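Local coordinates for protein Non-reducing end beta-L-arabinofuranosidase (Bacteroides thetaiotaomicron, PDB 5MQO) that probably hydrolyses glycosidic bonds in plant pectin as a family GH127 glycoside hydrolase of a gut bacterium, at residues K124-F129 / R206-T211; V110-A115 / G201-R206; Y606-M611 / V692-A697; D620-P625 / K670-R675; S477-Y482 / Y560-R565. All coordinates share one frame; numbering follows the deposited sequence.

Contact 1: K124-F129 / R206-T211; sequences KLMDNF and RATGKT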
# COMPACT_ATOMS: atom_id res chain seq x y z
N LYS A 124 0.75 -13.49 -25.44
CA LYS A 124 0.17 -14.78 -25.86
C LYS A 124 -0.44 -15.56 -24.69
O LYS A 124 -1.59 -16.02 -24.76
CB LYS A 124 1.22 -15.61 -26.60
CG LYS A 124 1.58 -14.98 -27.95
CD LYS A 124 2.98 -15.28 -28.46
CE LYS A 124 3.37 -14.30 -29.57
NZ LYS A 124 4.36 -14.84 -30.55
N LEU A 125 0.33 -15.69 -23.61
CA LEU A 125 -0.16 -16.22 -22.34
C LEU A 125 -1.43 -15.52 -21.84
O LEU A 125 -2.28 -16.15 -21.20
CB LEU A 125 0.94 -16.12 -21.29
CG LEU A 125 0.63 -16.42 -19.83
CD1 LEU A 125 0.05 -17.81 -19.61
CD2 LEU A 125 1.91 -16.23 -19.03
N MET A 126 -1.57 -14.23 -22.12
CA MET A 126 -2.81 -13.50 -21.81
C MET A 126 -3.97 -13.87 -22.75
O MET A 126 -5.07 -14.21 -22.29
CB MET A 126 -2.56 -11.98 -21.81
CG MET A 126 -1.77 -11.53 -20.57
SD MET A 126 -1.71 -9.77 -20.25
CE MET A 126 -0.62 -9.20 -21.55
N ASP A 127 -3.70 -13.83 -24.05
CA ASP A 127 -4.68 -14.24 -25.07
C ASP A 127 -5.25 -15.63 -24.85
O ASP A 127 -6.41 -15.86 -25.17
CB ASP A 127 -4.08 -14.17 -26.48
CG ASP A 127 -4.03 -12.75 -27.04
OD1 ASP A 127 -4.64 -11.81 -26.47
OD2 ASP A 127 -3.40 -12.60 -28.10
N ASN A 128 -4.44 -16.54 -24.32
CA ASN A 128 -4.94 -17.86 -23.92
C ASN A 128 -5.81 -17.83 -22.66
O ASN A 128 -6.83 -18.51 -22.59
CB ASN A 128 -3.81 -18.88 -23.77
CG ASN A 128 -3.38 -19.45 -25.10
OD1 ASN A 128 -4.23 -19.85 -25.91
ND2 ASN A 128 -2.07 -19.49 -25.36
N PHE A 129 -5.41 -17.06 -21.65
CA PHE A 129 -6.23 -16.93 -20.45
C PHE A 129 -7.60 -16.35 -20.80
O PHE A 129 -8.63 -16.87 -20.39
CB PHE A 129 -5.53 -16.04 -19.42
CG PHE A 129 -6.29 -15.93 -18.13
CD1 PHE A 129 -6.18 -16.93 -17.17
CD2 PHE A 129 -7.12 -14.85 -17.88
CE1 PHE A 129 -6.89 -16.85 -15.98
CE2 PHE A 129 -7.83 -14.77 -16.70
CZ PHE A 129 -7.72 -15.76 -15.74
N ARG A 206 -6.01 -1.26 -21.09
CA ARG A 206 -5.10 -0.14 -20.98
C ARG A 206 -3.66 -0.48 -21.37
O ARG A 206 -2.94 0.39 -21.86
CB ARG A 206 -5.20 0.43 -19.56
CG ARG A 206 -6.56 1.09 -19.32
CD ARG A 206 -6.68 1.78 -17.97
NE ARG A 206 -7.99 2.43 -17.82
CZ ARG A 206 -8.56 2.78 -16.66
NH1 ARG A 206 -7.96 2.55 -15.49
NH2 ARG A 206 -9.75 3.34 -16.66
N ALA A 207 -3.26 -1.74 -21.19
CA ALA A 207 -1.89 -2.19 -21.44
C ALA A 207 -1.65 -2.66 -22.87
O ALA A 207 -0.57 -2.40 -23.39
CB ALA A 207 -1.55 -3.33 -20.49
N THR A 208 -2.62 -3.38 -23.45
CA THR A 208 -2.48 -4.03 -24.75
C THR A 208 -3.20 -3.30 -25.90
O THR A 208 -2.88 -3.51 -27.07
CB THR A 208 -3.05 -5.47 -24.73
OG1 THR A 208 -4.49 -5.47 -24.64
CG2 THR A 208 -2.46 -6.28 -23.56
N GLY A 209 -4.19 -2.48 -25.57
CA GLY A 209 -5.05 -1.89 -26.59
C GLY A 209 -6.25 -2.75 -26.92
O GLY A 209 -7.24 -2.24 -27.43
N LYS A 210 -6.18 -4.04 -26.61
CA LYS A 210 -7.17 -5.00 -27.08
C LYS A 210 -8.46 -4.96 -26.26
O LYS A 210 -8.45 -4.79 -25.02
CB LYS A 210 -6.61 -6.43 -27.03
CG LYS A 210 -5.32 -6.64 -27.81
CD LYS A 210 -5.03 -8.13 -27.95
CE LYS A 210 -3.62 -8.39 -28.45
NZ LYS A 210 -3.14 -9.76 -28.10
N THR A 211 -9.56 -5.18 -26.99
CA THR A 211 -10.91 -5.19 -26.43
C THR A 211 -11.41 -6.62 -26.04
O THR A 211 -12.55 -6.80 -25.60
CB THR A 211 -11.86 -4.53 -27.44
OG1 THR A 211 -13.05 -4.14 -26.77
CG2 THR A 211 -12.21 -5.48 -28.64
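Lys-210 NZ sits between the two carboxylate oxygens of Asp-127, 2.9 Å from OD2 and 3.0 Å from OD1, the second a weak hydrogen bond within the salt bridge. The lysine chain is extended beyond CG and meets the aspartate at roughly a right angle. Asp-123, one turn earlier on helix 120-136, gives the same ammonium a second salt bridge, so two carboxylates share one positive charge where both side chains of the contact are partly exposed. Replacing Asp-127 by an alanine would probably take one of the two carboxylates from Lys-210, leaving its ammonium to Asp-123 and its tip freer to swing. The lysine lies just past the end of helix 192-208 in the catalytic domain, whose clan is that of the six-hairpin glycosidases. There Gly-209 leaves helical geometry with positive phi (88°), and the chain closes an ST turn: Lys-210 N donates to Thr-208 OG1 over 3.0 Å, at an N-H...O angle of 158°. Thr-208 OG1 lies between the backbone N and the carbonyl carbon (chi1 71°), and it also hydrogen-bonds to His-204 O. This rotation sends the methyl CG2 the other way, to the opposing helix, where it meets Met-126 CE tip to tip at 4.0 Å. The methionine, bent at its last torsion, is buried and also touches Val-110, Ala-111 and Tyr-114 of helix 102-117.

Contact 2: V110-A115 / G201-R206; sequences VASVYA and GIVHHR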
# COMPACT_ATOMS: atom_id res chain seq x y z
N VAL A 110 -0.06 -9.77 -14.65
CA VAL A 110 0.66 -10.08 -15.89
C VAL A 110 0.54 -8.90 -16.88
O VAL A 110 1.54 -8.47 -17.45
CB VAL A 110 0.18 -11.40 -16.56
CG1 VAL A 110 0.78 -11.57 -17.94
CG2 VAL A 110 0.54 -12.63 -15.73
N ALA A 111 -0.68 -8.38 -17.07
CA ALA A 111 -0.92 -7.23 -17.95
C ALA A 111 -0.19 -5.98 -17.53
O ALA A 111 0.12 -5.15 -18.36
CB ALA A 111 -2.40 -6.92 -18.02
N SER A 112 0.00 -5.83 -16.23
CA SER A 112 0.58 -4.63 -15.67
C SER A 112 2.07 -4.58 -15.92
O SER A 112 2.64 -3.52 -16.21
CB SER A 112 0.28 -4.59 -14.16
OG SER A 112 -1.12 -4.49 -13.94
N VAL A 113 2.68 -5.75 -15.74
CA VAL A 113 4.06 -6.05 -16.08
C VAL A 113 4.31 -5.90 -17.58
O VAL A 113 5.28 -5.28 -17.99
CB VAL A 113 4.41 -7.49 -15.64
CG1 VAL A 113 5.68 -8.01 -16.29
CG2 VAL A 113 4.51 -7.55 -14.12
N TYR A 114 3.45 -6.51 -18.39
CA TYR A 114 3.48 -6.36 -19.84
C TYR A 114 3.48 -4.91 -20.29
O TYR A 114 4.22 -4.55 -21.18
CB TYR A 114 2.32 -7.12 -20.50
CG TYR A 114 2.26 -6.98 -21.99
CD1 TYR A 114 3.00 -7.83 -22.83
CD2 TYR A 114 1.50 -5.98 -22.58
CE1 TYR A 114 2.96 -7.67 -24.20
CE2 TYR A 114 1.45 -5.82 -23.95
CZ TYR A 114 2.17 -6.67 -24.76
OH TYR A 114 2.08 -6.50 -26.12
N ALA A 115 2.67 -4.06 -19.66
CA ALA A 115 2.63 -2.63 -20.04
C ALA A 115 4.01 -1.96 -20.02
O ALA A 115 4.30 -1.06 -20.82
CB ALA A 115 1.65 -1.87 -19.15
N GLY A 201 -9.92 -6.74 -16.77
CA GLY A 201 -10.25 -6.35 -18.12
C GLY A 201 -9.86 -4.93 -18.43
O GLY A 201 -9.38 -4.65 -19.54
N ILE A 202 -10.08 -4.02 -17.46
CA ILE A 202 -9.72 -2.60 -17.63
C ILE A 202 -8.20 -2.50 -17.82
O ILE A 202 -7.70 -1.89 -18.78
CB ILE A 202 -10.13 -1.76 -16.41
CG1 ILE A 202 -11.63 -1.67 -16.28
CG2 ILE A 202 -9.56 -0.33 -16.47
CD1 ILE A 202 -12.03 -1.41 -14.84
N VAL A 203 -7.47 -3.11 -16.89
CA VAL A 203 -6.02 -3.11 -16.90
C VAL A 203 -5.47 -3.75 -18.17
O VAL A 203 -4.50 -3.26 -18.76
CB VAL A 203 -5.47 -3.82 -15.64
CG1 VAL A 203 -3.97 -4.02 -15.72
CG2 VAL A 203 -5.84 -3.02 -14.39
N HIS A 204 -6.09 -4.84 -18.61
CA HIS A 204 -5.65 -5.47 -19.83
C HIS A 204 -5.84 -4.54 -21.04
O HIS A 204 -4.95 -4.41 -21.86
CB HIS A 204 -6.38 -6.78 -20.07
CG HIS A 204 -6.00 -7.43 -21.36
ND1 HIS A 204 -6.75 -7.30 -22.51
CD2 HIS A 204 -4.91 -8.16 -21.69
CE1 HIS A 204 -6.15 -7.94 -23.50
NE2 HIS A 204 -5.03 -8.47 -23.03
N HIS A 205 -7.01 -3.91 -21.11
CA HIS A 205 -7.34 -2.94 -22.17
C HIS A 205 -6.33 -1.81 -22.25
O HIS A 205 -5.84 -1.46 -23.31
CB HIS A 205 -8.72 -2.33 -21.91
CG HIS A 205 -9.16 -1.34 -22.94
ND1 HIS A 205 -9.10 -1.60 -24.30
CD2 HIS A 205 -9.72 -0.12 -22.82
CE1 HIS A 205 -9.58 -0.57 -24.96
NE2 HIS A 205 -9.97 0.35 -24.09
N ARG A 206 -6.01 -1.26 -21.09
CA ARG A 206 -5.10 -0.14 -20.98
C ARG A 206 -3.66 -0.48 -21.37
O ARG A 206 -2.94 0.39 -21.86
CB ARG A 206 -5.20 0.43 -19.56
CG ARG A 206 -6.56 1.09 -19.32
CD ARG A 206 -6.68 1.78 -17.97
NE ARG A 206 -7.99 2.43 -17.82
CZ ARG A 206 -8.56 2.78 -16.66
NH1 ARG A 206 -7.96 2.55 -15.49
NH2 ARG A 206 -9.75 3.34 -16.66
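Helices 102-117 and 192-208 run side by side in the same direction through 110-115 and 201-206, the axes of these segments 8.7 Å apart and inclined by 19°. Near-parallel packing of helices separated along the chain by an intervening one, here 120-136, is consistent with the alternating helical layers of the (alpha/alpha)6 barrel expected for this six-hairpin clan. The backbones come close because Ala-111 is small and the imidazole of His-204 is turned aside: Ala-111 CA and His-204 CA are 5.4 Å apart. The methyl of Ala-111 points at the opposing helix and rests against its backbone, with CB 4.0 Å from His-204 CA. Val-203 reaches the same methyl with one branch, its CG1 being 4.0 Å from Ala-111 CB. That branch lies anti to the valine's backbone N (chi1 171°), which carries it across the interface, while CG2 takes no part. All four residues are buried, and the joint is one of apolar packing. The one polar side-chain end that touches it, Ser-112 OG, is satisfied within its own surroundings: it bonds to Glu-108 O one turn back and to Gln-468 NE2. Val-203 is further backed by Ile-41 from a loop, and His-204 leans on Ile-130 of helix 120-136. With its polar bonds made there, Ser-112 OG presses against Val-203 CG1 at 3.4 Å, a van der Waals contact.

Contact 3: Y606-M611 / V692-A697; sequences YCLESM and VWMPLA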
# COMPACT_ATOMS: atom_id res chain seq x y z
N TYR A 606 12.85 0.54 10.53
CA TYR A 606 13.81 -0.51 10.82
C TYR A 606 13.32 -1.39 11.97
O TYR A 606 12.47 -0.98 12.77
CB TYR A 606 15.20 0.07 11.10
CG TYR A 606 16.00 0.30 9.84
CD1 TYR A 606 15.73 1.40 9.02
CD2 TYR A 606 17.00 -0.57 9.46
CE1 TYR A 606 16.44 1.61 7.85
CE2 TYR A 606 17.72 -0.36 8.32
CZ TYR A 606 17.44 0.73 7.50
OH TYR A 606 18.15 0.95 6.34
N CYS A 607 13.89 -2.59 12.02
CA CYS A 607 13.65 -3.55 13.10
C CYS A 607 14.92 -4.24 13.48
O CYS A 607 15.94 -4.07 12.82
CB CYS A 607 12.66 -4.61 12.62
SG CYS A 607 13.30 -5.70 11.33
N LEU A 608 14.83 -5.03 14.55
CA LEU A 608 15.92 -5.89 15.05
C LEU A 608 15.49 -7.36 15.06
O LEU A 608 14.43 -7.67 15.61
CB LEU A 608 16.29 -5.47 16.48
CG LEU A 608 17.32 -6.31 17.27
CD1 LEU A 608 18.65 -6.41 16.55
CD2 LEU A 608 17.54 -5.73 18.66
N GLU A 609 16.30 -8.24 14.43
CA GLU A 609 16.13 -9.72 14.51
C GLU A 609 17.19 -10.35 15.41
O GLU A 609 18.26 -9.80 15.54
CB GLU A 609 16.22 -10.40 13.15
CG GLU A 609 15.26 -9.87 12.14
CD GLU A 609 14.96 -10.84 11.03
OE1 GLU A 609 15.42 -10.61 9.91
OE2 GLU A 609 14.24 -11.83 11.28
N SER A 610 16.90 -11.52 15.97
CA SER A 610 17.77 -12.13 17.00
C SER A 610 19.11 -12.53 16.46
O SER A 610 20.09 -12.42 17.17
CB SER A 610 17.11 -13.34 17.67
OG SER A 610 16.39 -14.15 16.74
N MET A 611 19.18 -12.94 15.19
CA MET A 611 20.46 -13.27 14.55
C MET A 611 21.42 -12.08 14.28
O MET A 611 22.54 -12.33 13.89
CB MET A 611 20.24 -14.12 13.27
CG MET A 611 19.57 -13.46 12.06
SD MET A 611 17.76 -13.38 12.11
CE MET A 611 17.23 -15.10 12.04
N VAL A 692 10.02 -4.39 16.22
CA VAL A 692 10.22 -3.04 15.69
C VAL A 692 10.48 -2.09 16.86
O VAL A 692 11.48 -1.40 16.89
CB VAL A 692 9.04 -2.56 14.81
CG1 VAL A 692 9.23 -1.12 14.31
CG2 VAL A 692 8.80 -3.51 13.65
N TRP A 693 9.58 -2.06 17.83
CA TRP A 693 9.72 -1.12 18.95
C TRP A 693 10.64 -1.74 20.00
O TRP A 693 10.53 -2.94 20.27
CB TRP A 693 8.35 -0.76 19.55
CG TRP A 693 7.59 0.10 18.66
CD1 TRP A 693 6.85 -0.30 17.62
CD2 TRP A 693 7.53 1.52 18.68
NE1 TRP A 693 6.29 0.78 16.99
CE2 TRP A 693 6.69 1.91 17.62
CE3 TRP A 693 8.07 2.51 19.52
CZ2 TRP A 693 6.40 3.26 17.35
CZ3 TRP A 693 7.79 3.85 19.25
CH2 TRP A 693 6.96 4.21 18.17
N MET A 694 11.56 -0.92 20.54
CA MET A 694 12.55 -1.36 21.52
C MET A 694 12.57 -0.40 22.72
O MET A 694 12.27 0.79 22.58
CB MET A 694 13.96 -1.40 20.92
CG MET A 694 14.18 -2.48 19.87
SD MET A 694 15.67 -2.25 18.84
CE MET A 694 15.19 -0.84 17.84
N PRO A 695 12.95 -0.92 23.89
CA PRO A 695 13.15 -0.04 25.04
C PRO A 695 14.12 1.10 24.75
O PRO A 695 15.15 0.90 24.15
CB PRO A 695 13.77 -0.98 26.09
CG PRO A 695 13.32 -2.35 25.70
CD PRO A 695 13.21 -2.33 24.21
N LEU A 696 13.77 2.28 25.24
CA LEU A 696 14.56 3.50 25.09
C LEU A 696 15.18 3.90 26.43
O LEU A 696 14.47 3.98 27.42
CB LEU A 696 13.62 4.60 24.60
CG LEU A 696 14.16 6.01 24.36
CD1 LEU A 696 15.13 6.10 23.19
CD2 LEU A 696 12.98 6.96 24.18
N ALA A 697 16.48 4.18 26.45
CA ALA A 697 17.15 4.78 27.62
C ALA A 697 17.57 6.21 27.30
O ALA A 697 18.50 6.40 26.52
CB ALA A 697 18.35 3.94 28.01
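Leu-608 and Met-694 cross at about a right angle, the thioether sulfur of the methionine set against the flank of the leucine. Met-694 SD is 4.0 Å from Leu-608 CB and equally 4.0 Å from CD2, so it meets both the root and one branch. Met-694 has CG anti to its carbonyl carbon (chi1 -68°) and an extended chi2, which carry SD to the leucine; the bend at chi3 turns only CE. A second, separate patch is made by Val-692, whose two methyl groups are divided between two residues of the opposite segment. CG1, anti to the valine's own backbone N (chi1 178°), packs on the carbonyl oxygen Tyr-606 O at 3.6 Å. CG2 lies 4.1 Å from Cys-607 CB, whereas the thiol SG points further off. Tyr-606 contributes mainly its backbone: its ring leads away, and its OH is hydrogen-bonded to Val-643 O. All five touching residues are buried in the C-terminal beta domain, and side chain meets side chain by apolar packing. The antiparallel pairing of strands 604-609 and 690-697 runs through Leu-608 and Thr-691, just before the second segment; beyond it the chains diverge, and Val-692 turns its backbone to Leu-433. Strand 670-678 lies on the other flank of strand 604-609, joined through Cys-607 and Ile-677, while Leu-608 and Met-694 extend to Ile-622 and Ile-624 of strand 622-625.

Contact 4: D620-P625 / K670-R675; sequences DNILIP and KTVDIR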
# COMPACT_ATOMS: atom_id res chain seq x y z
N ASP A 620 15.12 -9.30 24.11
CA ASP A 620 14.34 -8.55 25.11
C ASP A 620 15.21 -7.61 25.94
O ASP A 620 14.75 -6.53 26.31
CB ASP A 620 13.54 -9.48 26.04
CG ASP A 620 12.39 -10.20 25.35
OD1 ASP A 620 11.89 -9.77 24.29
OD2 ASP A 620 11.97 -11.21 25.92
N ASN A 621 16.46 -8.00 26.19
CA ASN A 621 17.42 -7.21 26.97
C ASN A 621 18.10 -6.03 26.24
O ASN A 621 18.92 -5.32 26.87
CB ASN A 621 18.53 -8.14 27.49
CG ASN A 621 18.01 -9.26 28.36
OD1 ASN A 621 18.53 -10.37 28.32
ND2 ASN A 621 16.98 -8.99 29.12
N ILE A 622 17.81 -5.81 24.97
CA ILE A 622 18.44 -4.74 24.20
C ILE A 622 17.77 -3.39 24.48
O ILE A 622 16.57 -3.27 24.26
CB ILE A 622 18.36 -5.03 22.70
CG1 ILE A 622 19.03 -6.37 22.33
CG2 ILE A 622 18.96 -3.89 21.90
CD1 ILE A 622 20.49 -6.46 22.70
N LEU A 623 18.53 -2.39 24.96
CA LEU A 623 18.03 -1.01 25.11
C LEU A 623 18.73 -0.06 24.17
O LEU A 623 19.95 -0.09 24.03
CB LEU A 623 18.30 -0.43 26.48
CG LEU A 623 18.31 -1.34 27.68
CD1 LEU A 623 18.75 -0.49 28.89
CD2 LEU A 623 16.94 -1.99 27.86
N ILE A 624 17.96 0.84 23.59
CA ILE A 624 18.50 1.83 22.69
C ILE A 624 18.68 3.14 23.47
O ILE A 624 17.69 3.76 23.84
CB ILE A 624 17.54 2.03 21.51
CG1 ILE A 624 17.34 0.72 20.74
CG2 ILE A 624 18.04 3.14 20.60
CD1 ILE A 624 18.63 0.05 20.27
N PRO A 625 19.93 3.58 23.74
CA PRO A 625 20.06 4.91 24.31
C PRO A 625 19.63 5.95 23.30
O PRO A 625 19.85 5.75 22.10
CB PRO A 625 21.55 5.03 24.62
CG PRO A 625 22.21 4.05 23.78
CD PRO A 625 21.24 2.95 23.52
N LYS A 670 26.09 -2.92 30.97
CA LYS A 670 26.87 -3.43 29.81
C LYS A 670 26.45 -2.84 28.44
O LYS A 670 25.50 -2.05 28.36
CB LYS A 670 26.80 -4.96 29.75
CG LYS A 670 27.14 -5.63 31.05
CD LYS A 670 27.12 -7.14 30.96
CE LYS A 670 27.23 -7.72 32.37
NZ LYS A 670 27.93 -9.04 32.43
N THR A 671 27.16 -3.23 27.38
CA THR A 671 26.82 -2.84 26.01
C THR A 671 26.93 -4.01 25.05
O THR A 671 27.52 -5.02 25.37
CB THR A 671 27.70 -1.69 25.47
OG1 THR A 671 29.09 -2.05 25.52
CG2 THR A 671 27.45 -0.40 26.25
N VAL A 672 26.31 -3.89 23.89
CA VAL A 672 26.38 -4.96 22.90
C VAL A 672 26.16 -4.42 21.48
O VAL A 672 25.40 -3.47 21.27
CB VAL A 672 25.43 -6.15 23.22
CG1 VAL A 672 23.95 -5.78 22.99
CG2 VAL A 672 25.83 -7.40 22.43
N ASP A 673 26.87 -5.02 20.53
CA ASP A 673 26.79 -4.66 19.13
C ASP A 673 25.47 -5.25 18.62
O ASP A 673 25.19 -6.45 18.84
CB ASP A 673 28.00 -5.20 18.29
CG ASP A 673 29.37 -4.53 18.64
OD1 ASP A 673 29.45 -3.70 19.57
OD2 ASP A 673 30.39 -4.86 17.99
N ILE A 674 24.67 -4.40 17.98
CA ILE A 674 23.46 -4.81 17.27
C ILE A 674 23.56 -4.32 15.84
O ILE A 674 24.31 -3.40 15.51
CB ILE A 674 22.17 -4.27 17.91
CG1 ILE A 674 22.11 -2.73 17.91
CG2 ILE A 674 22.03 -4.77 19.35
CD1 ILE A 674 20.72 -2.19 18.16
N ARG A 675 22.76 -4.93 14.99
CA ARG A 675 22.55 -4.46 13.65
C ARG A 675 21.04 -4.44 13.37
O ARG A 675 20.34 -5.44 13.59
CB ARG A 675 23.32 -5.36 12.71
CG ARG A 675 22.90 -5.26 11.28
CD ARG A 675 23.92 -5.84 10.34
NE ARG A 675 24.07 -7.29 10.46
CZ ARG A 675 24.58 -8.06 9.50
NH1 ARG A 675 24.96 -7.55 8.32
NH2 ARG A 675 24.70 -9.37 9.71
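Ile-622 places CG1 anti to its carbonyl carbon (chi1 -59°), which sends CD1 toward strand 670-675, while Ile-674 tucks CG1 between its backbone N and carbonyl carbon (chi1 62°). In that rotamer Ile-674 turns its CG2 methyl to Ile-622 and lets its long arm run on to Ile-624. Ile-622 CD1 touches Val-672 CG1 at 3.5 Å, the two side chains meeting at about a right angle. The same CD1 is 4.1 Å from Ile-674 CG2; here the isoleucines slide past each other in opposite directions, and Ile-622 CG2 is also 4.1 Å from Ile-674 CG2. The terminal methyls Ile-624 CD1 and Ile-674 CD1 close the far end of the patch at 3.7 Å. These four residues are buried and make a purely hydrocarbon interface, with Ile-622 also covered by Ile-613 and Ala-649. The backbones stay apart, the strand axes passing 8.4 Å from each other at 91°. Both strands pair with the long strand 640-651, through Leu-623 with Arg-650 and Lys-670 with Leu-651, consistent with a strongly curled sheet that brings two of its strands nearly perpendicular across a hydrophobic interior, here in the C-terminal domain of a GH127 enzyme.

Contact 5: S477-Y482 / Y560-R565; sequences SPEGIY and YAEVNR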
# COMPACT_ATOMS: atom_id res chain seq x y z
N SER A 477 -1.16 16.96 -13.61
CA SER A 477 -2.29 17.90 -13.59
C SER A 477 -2.04 18.89 -14.71
O SER A 477 -1.03 18.79 -15.40
CB SER A 477 -2.43 18.59 -12.22
OG SER A 477 -1.43 19.55 -11.97
N PRO A 478 -2.96 19.84 -14.93
CA PRO A 478 -2.68 20.85 -15.97
C PRO A 478 -1.46 21.77 -15.68
O PRO A 478 -0.83 22.25 -16.61
CB PRO A 478 -3.98 21.67 -16.03
CG PRO A 478 -5.02 20.74 -15.50
CD PRO A 478 -4.33 19.96 -14.41
N GLU A 479 -1.16 21.98 -14.39
CA GLU A 479 0.01 22.74 -13.96
C GLU A 479 1.38 22.10 -14.26
O GLU A 479 2.38 22.82 -14.30
CB GLU A 479 -0.08 23.00 -12.45
CG GLU A 479 -1.13 24.02 -12.04
CD GLU A 479 -1.01 24.40 -10.56
OE1 GLU A 479 -1.98 24.14 -9.81
OE2 GLU A 479 0.06 24.94 -10.13
N GLY A 480 1.43 20.78 -14.43
CA GLY A 480 2.70 20.07 -14.64
C GLY A 480 2.74 18.64 -14.11
O GLY A 480 1.72 17.95 -14.12
N ILE A 481 3.92 18.21 -13.64
CA ILE A 481 4.22 16.82 -13.24
C ILE A 481 4.74 16.72 -11.79
O ILE A 481 5.65 17.45 -11.38
CB ILE A 481 5.31 16.25 -14.17
CG1 ILE A 481 4.78 16.29 -15.61
CG2 ILE A 481 5.76 14.85 -13.73
CD1 ILE A 481 5.80 15.90 -16.65
N TYR A 482 4.20 15.75 -11.05
CA TYR A 482 4.52 15.57 -9.63
C TYR A 482 5.36 14.34 -9.39
O TYR A 482 4.97 13.24 -9.81
CB TYR A 482 3.22 15.46 -8.84
CG TYR A 482 2.37 16.71 -8.92
CD1 TYR A 482 1.62 16.99 -10.07
CD2 TYR A 482 2.30 17.60 -7.85
CE1 TYR A 482 0.83 18.13 -10.14
CE2 TYR A 482 1.51 18.74 -7.92
CZ TYR A 482 0.78 19.01 -9.06
OH TYR A 482 0.01 20.13 -9.14
N TYR A 560 4.55 19.88 -1.63
CA TYR A 560 5.33 19.87 -2.89
C TYR A 560 6.19 21.11 -3.07
O TYR A 560 5.67 22.23 -2.96
CB TYR A 560 4.43 19.77 -4.13
CG TYR A 560 3.74 18.45 -4.27
CD1 TYR A 560 4.45 17.31 -4.64
CD2 TYR A 560 2.38 18.33 -4.01
CE1 TYR A 560 3.83 16.09 -4.75
CE2 TYR A 560 1.75 17.11 -4.12
CZ TYR A 560 2.47 16.00 -4.50
OH TYR A 560 1.83 14.81 -4.62
N ALA A 561 7.47 20.90 -3.38
CA ALA A 561 8.34 21.98 -3.88
C ALA A 561 8.10 22.11 -5.38
O ALA A 561 8.31 21.15 -6.13
CB ALA A 561 9.80 21.69 -3.59
N GLU A 562 7.64 23.29 -5.80
CA GLU A 562 7.33 23.57 -7.21
C GLU A 562 8.55 24.19 -7.89
O GLU A 562 9.28 24.97 -7.27
CB GLU A 562 6.14 24.54 -7.31
CG GLU A 562 5.65 24.78 -8.73
CD GLU A 562 4.50 25.76 -8.81
OE1 GLU A 562 4.14 26.38 -7.78
OE2 GLU A 562 3.95 25.93 -9.92
N VAL A 563 8.78 23.85 -9.15
CA VAL A 563 9.84 24.46 -9.96
C VAL A 563 9.23 24.84 -11.31
O VAL A 563 9.17 24.00 -12.20
CB VAL A 563 11.07 23.52 -10.13
CG1 VAL A 563 12.20 24.21 -10.87
CG2 VAL A 563 11.59 23.06 -8.78
N ASN A 564 8.75 26.08 -11.44
CA ASN A 564 8.12 26.52 -12.69
C ASN A 564 9.15 27.17 -13.61
O ASN A 564 9.86 28.08 -13.21
CB ASN A 564 6.97 27.48 -12.44
CG ASN A 564 6.16 27.74 -13.71
OD1 ASN A 564 5.57 26.81 -14.30
ND2 ASN A 564 6.13 28.99 -14.14
N ARG A 565 9.19 26.70 -14.85
CA ARG A 565 10.33 26.92 -15.74
C ARG A 565 9.92 26.55 -17.16
O ARG A 565 9.09 25.67 -17.36
CB ARG A 565 11.48 26.02 -15.26
CG ARG A 565 12.82 26.19 -15.93
CD ARG A 565 13.48 27.51 -15.54
NE ARG A 565 13.75 27.57 -14.10
CZ ARG A 565 14.88 27.18 -13.50
NH1 ARG A 565 15.91 26.69 -14.20
NH2 ARG A 565 14.99 27.29 -12.17
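Glu-479 and Tyr-482 carry the first segment's side of this contact, and Ser-477 prepares both. Its OG shares a hydrogen bond with Tyr-482 OH (3.2 Å) and accepts a weak one from Glu-479 N, drawing together the type I beta turn from Ser-477 to Gly-480. Glu-479, on the turn, extends its chain toward the other strand, where its OE2 comes within 4.0 Å of Glu-562 OE2. The carboxylate planes are 63° apart, and Ser-530 OG hydrogen-bonds to Glu-562 OE2; the closeness of like charges at this exposed edge of the contact would probably favour proton uptake by one of the pair. Gly-480 follows with positive phi, where a side chain would strike the carbonyl O of Glu-479. Tyr-482 ends the walk with its ring in a T-shaped (edge-to-face) stack on Tyr-560, centroids 4.9 Å apart and planes at 72°. Its CD2 stands over the centre of the Tyr-560 face, 3.7 Å from Tyr-560 CZ. Tyr-560 OH is hydrogen-bonded to Asn-484 OD1, which would limit movement of the receiving ring. A serine in place of Tyr-560 would probably leave the edge of Tyr-482 without its aromatic face and Asn-484 without this partner. Strand 529-535 lies between the two segments in one mixed sheet, and Phe-532 from it stacks on Tyr-482: the rings meet across a central strand on one face of a sheet of the GH127 middle domain.

Contacts 1 and 2 form one patch of the helical catalytic domain, their centres about 7 Å apart; both use helix 192-208 and share Arg-206. Contacts 3 and 4 form a second patch in the C-terminal beta domain, centres about 9 Å apart, with contact 4 nested in the loop that contact 3 closes. Parallel strands join them through probable hydrogen bonds, Ile-624 N to Pro-695 O and Ala-697 N to Ile-624 O, each 2.9 Å. The two patches lie on opposite sides of the chain's centre, contacts 1 and 4 being about 54 Å apart between centres. Contact 5, in the middle domain, is centred about 28 Å from the centre of contact 2 and about 40 Å from that of contact 3.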